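Local coordinates for protein coronin (Toxoplasma gondii, PDB 4OZU) that probably binds actin filaments, as other coronins do, the part present here being its WD40 beta-propeller domain, at residues 140-145 with 374-379. Residues are numbered along the deposited sequence; the frame is centred on the assembly and turned at random.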
# COMPACT_ATOMS: atom_id res chain seq x y z
N PRO A 140 8.83 6.75 0.13
CA PRO A 140 9.63 5.53 0.30
C PRO A 140 11.13 5.79 0.38
O PRO A 140 11.86 4.86 0.69
CB PRO A 140 9.30 4.72 -0.95
CG PRO A 140 8.99 5.75 -1.98
CD PRO A 140 8.29 6.86 -1.25
N ALA A 141 11.58 7.01 0.11
CA ALA A 141 13.01 7.31 0.10
C ALA A 141 13.41 8.35 1.13
O ALA A 141 14.57 8.41 1.53
CB ALA A 141 13.42 7.78 -1.28
N VAL A 142 12.45 9.17 1.56
CA VAL A 142 12.75 10.33 2.39
C VAL A 142 12.06 10.24 3.72
O VAL A 142 10.84 10.09 3.80
CB VAL A 142 12.32 11.63 1.70
CG1 VAL A 142 12.81 12.86 2.49
CG2 VAL A 142 12.83 11.67 0.27
N SER A 143 12.85 10.34 4.78
CA SER A 143 12.34 10.40 6.13
C SER A 143 11.46 11.62 6.32
O SER A 143 11.78 12.71 5.83
CB SER A 143 13.50 10.42 7.13
OG SER A 143 14.61 11.13 6.60
N GLY A 144 10.34 11.44 7.02
CA GLY A 144 9.55 12.56 7.47
C GLY A 144 8.61 13.17 6.46
O GLY A 144 7.90 14.12 6.79
N ILE A 145 8.59 12.65 5.24
CA ILE A 145 7.73 13.20 4.19
C ILE A 145 6.52 12.29 3.97
O ILE A 145 6.65 11.10 3.75
CB ILE A 145 8.49 13.37 2.86
CG1 ILE A 145 9.70 14.30 3.04
CG2 ILE A 145 7.57 13.89 1.76
CD1 ILE A 145 9.36 15.69 3.55
N MET A 374 17.56 9.54 1.68
CA MET A 374 17.70 10.99 1.79
C MET A 374 17.05 11.52 3.07
O MET A 374 16.00 11.03 3.49
CB MET A 374 17.06 11.69 0.59
CG MET A 374 17.72 11.40 -0.72
SD MET A 374 16.81 12.15 -2.08
CE MET A 374 15.49 10.97 -2.30
N THR A 375 17.68 12.51 3.68
CA THR A 375 17.02 13.34 4.67
C THR A 375 16.06 14.29 3.96
O THR A 375 16.20 14.53 2.76
CB THR A 375 18.01 14.16 5.50
OG1 THR A 375 18.66 15.11 4.65
CG2 THR A 375 19.06 13.24 6.13
N ALA A 376 15.10 14.84 4.69
CA ALA A 376 14.18 15.80 4.10
C ALA A 376 14.95 16.98 3.51
O ALA A 376 14.65 17.47 2.43
CB ALA A 376 13.17 16.29 5.13
N GLU A 377 15.97 17.42 4.24
CA GLU A 377 16.76 18.58 3.83
C GLU A 377 17.47 18.30 2.51
O GLU A 377 17.52 19.16 1.64
CB GLU A 377 17.76 18.96 4.92
CG GLU A 377 17.13 19.54 6.20
CD GLU A 377 16.19 18.57 6.90
OE1 GLU A 377 16.52 17.36 7.01
OE2 GLU A 377 15.10 19.01 7.34
N GLU A 378 18.02 17.09 2.36
CA GLU A 378 18.68 16.70 1.12
C GLU A 378 17.69 16.66 -0.04
O GLU A 378 17.98 17.11 -1.14
CB GLU A 378 19.35 15.32 1.27
CG GLU A 378 20.63 15.34 2.10
CD GLU A 378 21.11 13.94 2.46
OE1 GLU A 378 20.34 12.99 2.26
OE2 GLU A 378 22.24 13.79 2.97
N TRP A 379 16.50 16.13 0.23
CA TRP A 379 15.46 16.01 -0.78
C TRP A 379 15.00 17.39 -1.26
O TRP A 379 14.81 17.61 -2.45
CB TRP A 379 14.29 15.23 -0.19
CG TRP A 379 13.21 14.84 -1.14
CD1 TRP A 379 13.30 13.97 -2.19
CD2 TRP A 379 11.84 15.25 -1.07
NE1 TRP A 379 12.07 13.83 -2.79
CE2 TRP A 379 11.16 14.61 -2.13
CE3 TRP A 379 11.12 16.12 -0.24
CZ2 TRP A 379 9.80 14.80 -2.36
CZ3 TRP A 379 9.78 16.31 -0.48
CH2 TRP A 379 9.13 15.66 -1.53
O HOH W 1 14.64 13.97 7.43
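Val142 pushes its CG2 methyl onto one face of the Trp379 indole, 3.6 Å from the centroid of the five-membered ring, a CH-pi contact. The methyl lies 20° off the ring normal, toward the rim, and comes closest to CD1, at 3.4 Å. With CG1 anti to the backbone N (chi1 -172°), the two methyls of the valine divide the first turn of helix 376-380 between them: CG2 goes to the indole while CG1 rests 3.6 Å from Ala376 CA. Ile145 meets the six-membered end of the indole obliquely, its CG2 4.0 Å from Trp379 CZ3, and its CD1 reaches on to the Ala376 methyl. On the other flank Met374 bends at its thioether, bringing CE against both Val142 CG2 and Ala141 CB. Outside the two segments, Arg202 makes a cation-pi contact with Trp379 and hydrogen-bonds through NH1 to its carbonyl O. In propeller terms, residues 140-145 link strands 133-138 and 145-150 of one WD40 blade, through a type II turn from Val142 to Ile145, and a chain segment from more than two hundred residues later, in the C-terminal extension beyond the last blade strand, 343-350, docks on that turn. The backbones make a single beta bridge: Met374 N donates to Ala141 O at 3.2 Å, with an N-H...O angle of 157°, whereas the return bond from Ser143 N to Met374 O is weak, at 3.5 Å. Packing slackens towards Ser143 and Thr375, where a water accepts from Ala376 N at 2.9 Å; Ser143 has two conformers, and in one its OG also reaches this water. Thr375, exposed, its CB directed away from residues 140-145, instead forms a capping box with Glu378: OG1 accepts from Glu378 N, and the Glu378 carboxylate takes the Thr375 N-H from above its plane.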